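Local coordinates for protein Hpr(Ser) kinase (Coxiella burnetii, PDB 3TQF) that probably phosphorylates a regulatory serine of the carrier protein HPr with the help of ATP and removes that phosphate again, at residues N91-E94 and V95-S98; L141-L144 and I145-V149. All coordinates share one frame; numbering follows the deposited sequence.

Both contacts are local, each formed within one element of the kinase domain: contact 1 along strand 92-102, contact 2 over the first turns of helix 141-165. Their centres lie about 17 Å apart, yet the two elements meet, with Leu97 CD2 against Val149 CG2 at 4.1 Å. Contact 1 is partly buried and built from polar residues, two histidines and a glutamate, that touch through CH-pi and ring-rim contacts. Contact 2 is buried and combines backbone i to i+4 bonds, a threonine hydroxyl bond and a Leu141-Ile145 side-chain pair. The same strand serves both, since Ile99 and Leu101, just beyond contact 1, pack against the helix of contact 2.

Contact 1. Residues N91-E94 and V95-S98; sequences NQHE and VHLS
Glu94 lays its aliphatic stem over one face of the His96 imidazole, while His93 comes up to the rim of the same ring. The Glu94 CG stands 4.0 Å from the His96 ring centroid and only 28° off the normal, a CH-pi contact. In Glu94, CG lies opposite the backbone N (chi1 169°) and the rest of the chain runs on extended, which brings OE1 to 3.7 Å from His96 NE2. In His96, CG turns away from its own carbonyl and beside its N, bringing the ring back along the strand to meet the glutamate.

His93 and His96 meet rim to rim, CE1 of the first 3.9 Å from CD2 of the second, with their planes 54° apart. The His93 ring is fixed by a hydrogen bond of 2.8 Å from its ND1 to Glu94 O, which lies close to the ring plane and gives a lone pair in the carbonyl plane. His96 and Leu97 bond through their backbones to Gly18 of the parallel strand 17-23, and Val95 to Leu58 of the antiparallel strand 58-61, so 92-102 is an inner strand of the mixed sheet; the helical psi of His96 is consistent with a beta bulge.

Since Glu94 O can only accept, His93 ND1 carries the proton; the carboxylate near His96 might favour a positive charge there, less so if His93 were charged too.

Contact 2. Residues L141-L144 and I145-V149; sequences LPLL and IETLV
The first turns of helix 141-165 are held by regular i to i+4 bonding, in which Thr147 adds a side-chain bond to the backbone bonds. Ile145 N reaches Leu141 O at 2.9 Å and Leu148 N reaches Leu144 O at 2.8 Å, with Glu146 N on Pro142 O between them. Leu143 O takes two donors, Thr147 N at 2.9 Å and Thr147 OG1 at 2.6 Å, which approach from opposite faces of its carbonyl plane. The hydroxyl gets there because chi1 of -53° sets OG1 beside its own N, so this buried group gives its proton to a carbonyl one turn back.

On another side of the helix Leu141 and Ile145 run alongside each other, pointing the same way, CD1 of Leu141 3.8 Å from CG1 of Ile145. Glu146 sends its extended chain past Leu143, and its carboxylate is taken up by a salt bridge from Arg39 and a hydrogen bond with His41.

Leu141, Pro142 and Ile145 pack on Leu32 of helix 29-38, while Ile145 and Leu148 rest on Ile99 of strand 92-102 and Leu144 on Phe133 of strand 126-134. Leu144 and Thr147 also meet Leu34 of a neighbouring subunit, bringing this helix into the subunit interface.

Contact 1. Residues N91-E94 and V95-S98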
loop_
_atom_site.group_PDB
_atom_site.type_symbol
_atom_site.label_atom_id
_atom_site.label_comp_id
_atom_site.label_asym_id
_atom_site.label_seq_id
_atom_site.Cartn_x
_atom_site.Cartn_y
_atom_site.Cartn_z
ATOM N N ASN A 91 -24.521 7.173 -7.689
ATOM C CA ASN A 91 -25.149 8.493 -7.515
ATOM C C ASN A 91 -25.756 8.726 -6.124
ATOM O O ASN A 91 -25.867 9.872 -5.686
ATOM C CB ASN A 91 -26.168 8.796 -8.629
ATOM C CG ASN A 91 -27.380 7.874 -8.605
ATOM O OD1 ASN A 91 -27.422 6.886 -7.871
ATOM N ND2 ASN A 91 -28.377 8.200 -9.422
ATOM N N GLN A 92 -26.142 7.652 -5.439
ATOM C CA GLN A 92 -26.609 7.754 -4.056
ATOM C C GLN A 92 -26.511 6.429 -3.302
ATOM O O GLN A 92 -26.320 5.372 -3.899
ATOM C CB GLN A 92 -28.049 8.281 -4.001
ATOM C CG GLN A 92 -29.049 7.497 -4.827
ATOM C CD GLN A 92 -30.483 7.884 -4.520
ATOM O OE1 GLN A 92 -30.960 8.942 -4.933
ATOM N NE2 GLN A 92 -31.184 7.017 -3.798
ATOM N N HIS A 93 -26.642 6.504 -1.980
ATOM C CA HIS A 93 -26.604 5.326 -1.124
ATOM C C HIS A 93 -26.986 5.723 0.297
ATOM O O HIS A 93 -26.816 6.874 0.690
ATOM C CB HIS A 93 -25.202 4.706 -1.135
ATOM C CG HIS A 93 -25.153 3.302 -0.619
ATOM N ND1 HIS A 93 -25.048 3.006 0.722
ATOM C CD2 HIS A 93 -25.182 2.114 -1.267
ATOM C CE1 HIS A 93 -25.024 1.696 0.880
ATOM N NE2 HIS A 93 -25.102 1.131 -0.312
ATOM N N GLU A 94 -27.505 4.766 1.063
ATOM C CA GLU A 94 -27.852 4.992 2.466
ATOM C C GLU A 94 -26.577 5.178 3.290
ATOM O O GLU A 94 -25.564 4.546 3.015
ATOM C CB GLU A 94 -28.691 3.824 3.015
ATOM C CG GLU A 94 -28.877 3.823 4.542
ATOM C CD GLU A 94 -30.011 2.913 5.020
ATOM O OE1 GLU A 94 -30.290 1.890 4.357
ATOM O OE2 GLU A 94 -30.620 3.221 6.070
ATOM N N VAL A 95 -26.642 6.053 4.288
ATOM C CA VAL A 95 -25.534 6.284 5.209
ATOM C C VAL A 95 -25.615 5.260 6.322
ATOM O O VAL A 95 -26.614 5.198 7.027
ATOM C CB VAL A 95 -25.617 7.692 5.836
ATOM C CG1 VAL A 95 -24.504 7.900 6.866
ATOM C CG2 VAL A 95 -25.563 8.759 4.756
ATOM N N HIS A 96 -24.568 4.460 6.485
ATOM C CA HIS A 96 -24.534 3.425 7.524
ATOM C C HIS A 96 -23.532 3.721 8.640
ATOM O O HIS A 96 -23.782 3.405 9.806
ATOM C CB HIS A 96 -24.198 2.070 6.900
ATOM C CG HIS A 96 -25.283 1.527 6.027
ATOM N ND1 HIS A 96 -26.244 0.658 6.493
ATOM C CD2 HIS A 96 -25.567 1.737 4.720
ATOM C CE1 HIS A 96 -27.074 0.355 5.510
ATOM N NE2 HIS A 96 -26.685 0.997 4.422
ATOM N N LEU A 97 -22.397 4.312 8.279
ATOM C CA LEU A 97 -21.301 4.499 9.212
ATOM C C LEU A 97 -20.606 5.820 8.946
ATOM O O LEU A 97 -20.553 6.288 7.810
ATOM C CB LEU A 97 -20.304 3.349 9.065
ATOM C CG LEU A 97 -19.024 3.348 9.905
ATOM C CD1 LEU A 97 -19.331 3.083 11.367
ATOM C CD2 LEU A 97 -18.058 2.308 9.356
ATOM N N SER A 98 -20.072 6.411 10.011
ATOM C CA SER A 98 -19.293 7.633 9.930
ATOM C C SER A 98 -17.949 7.385 10.597
ATOM O O SER A 98 -17.897 7.136 11.792
ATOM C CB SER A 98 -20.036 8.759 10.641
ATOM O OG SER A 98 -19.177 9.848 10.931
#

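Contact 2. Residues L141-L144 and I145-V149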
loop_
_atom_site.group_PDB
_atom_site.type_symbol
_atom_site.label_atom_id
_atom_site.label_comp_id
_atom_site.label_asym_id
_atom_site.label_seq_id
_atom_site.Cartn_x
_atom_site.Cartn_y
_atom_site.Cartn_z
ATOM N N LEU A 141 -3.480 2.167 5.465
ATOM C CA LEU A 141 -4.764 2.728 5.900
ATOM C C LEU A 141 -5.976 2.261 5.079
ATOM O O LEU A 141 -7.039 2.037 5.646
ATOM C CB LEU A 141 -4.690 4.260 5.909
ATOM C CG LEU A 141 -5.915 5.036 6.396
ATOM C CD1 LEU A 141 -6.264 4.683 7.826
ATOM C CD2 LEU A 141 -5.667 6.530 6.262
ATOM N N PRO A 142 -5.833 2.119 3.748
ATOM C CA PRO A 142 -6.978 1.616 2.986
ATOM C C PRO A 142 -7.436 0.247 3.456
ATOM O O PRO A 142 -8.637 0.019 3.617
ATOM C CB PRO A 142 -6.443 1.534 1.557
ATOM C CG PRO A 142 -5.363 2.543 1.509
ATOM C CD PRO A 142 -4.723 2.509 2.861
ATOM N N LEU A 143 -6.483 -0.653 3.686
ATOM C CA LEU A 143 -6.804 -1.993 4.163
ATOM C C LEU A 143 -7.411 -1.922 5.559
ATOM O O LEU A 143 -8.313 -2.685 5.881
ATOM C CB LEU A 143 -5.556 -2.879 4.172
ATOM C CG LEU A 143 -5.731 -4.312 4.681
ATOM C CD1 LEU A 143 -6.585 -5.124 3.734
ATOM C CD2 LEU A 143 -4.380 -4.964 4.878
ATOM N N LEU A 144 -6.915 -1.004 6.381
ATOM C CA LEU A 144 -7.400 -0.872 7.746
ATOM C C LEU A 144 -8.842 -0.396 7.773
ATOM O O LEU A 144 -9.672 -0.949 8.492
ATOM C CB LEU A 144 -6.506 0.084 8.543
ATOM C CG LEU A 144 -5.039 -0.347 8.705
ATOM C CD1 LEU A 144 -4.318 0.578 9.668
ATOM C CD2 LEU A 144 -4.936 -1.783 9.162
ATOM N N ILE A 145 -9.136 0.618 6.969
ATOM C CA ILE A 145 -10.484 1.171 6.866
ATOM C C ILE A 145 -11.451 0.169 6.243
ATOM O O ILE A 145 -12.590 0.056 6.676
ATOM C CB ILE A 145 -10.474 2.475 6.052
ATOM C CG1 ILE A 145 -9.723 3.567 6.821
ATOM C CG2 ILE A 145 -11.900 2.940 5.733
ATOM C CD1 ILE A 145 -10.440 4.061 8.057
ATOM N N GLU A 146 -10.999 -0.564 5.236
ATOM C CA GLU A 146 -11.820 -1.628 4.649
ATOM C C GLU A 146 -12.148 -2.695 5.684
ATOM O O GLU A 146 -13.273 -3.174 5.753
ATOM C CB GLU A 146 -11.109 -2.271 3.453
ATOM C CG GLU A 146 -11.817 -3.501 2.891
ATOM C CD GLU A 146 -11.027 -4.172 1.797
ATOM O OE1 GLU A 146 -11.065 -3.697 0.647
ATOM O OE2 GLU A 146 -10.359 -5.181 2.084
ATOM N N THR A 147 -11.153 -3.065 6.480
ATOM C CA THR A 147 -11.324 -4.075 7.523
ATOM C C THR A 147 -12.236 -3.567 8.641
ATOM O O THR A 147 -13.071 -4.314 9.150
ATOM C CB THR A 147 -9.967 -4.498 8.108
ATOM O OG1 THR A 147 -9.098 -4.895 7.041
ATOM C CG2 THR A 147 -10.131 -5.656 9.071
ATOM N N LEU A 148 -12.076 -2.296 9.005
ATOM C CA LEU A 148 -12.929 -1.656 10.005
ATOM C C LEU A 148 -14.392 -1.679 9.586
ATOM O O LEU A 148 -15.275 -1.893 10.419
ATOM C CB LEU A 148 -12.503 -0.207 10.210
ATOM C CG LEU A 148 -13.171 0.554 11.349
ATOM C CD1 LEU A 148 -12.616 0.109 12.694
ATOM C CD2 LEU A 148 -12.970 2.043 11.153
ATOM N N VAL A 149 -14.641 -1.444 8.298
ATOM C CA VAL A 149 -16.003 -1.354 7.769
ATOM C C VAL A 149 -16.643 -2.728 7.677
ATOM O O VAL A 149 -17.813 -2.885 7.997
ATOM C CB VAL A 149 -16.035 -0.668 6.379
ATOM C CG1 VAL A 149 -17.425 -0.739 5.767
ATOM C CG2 VAL A 149 -15.581 0.782 6.491
#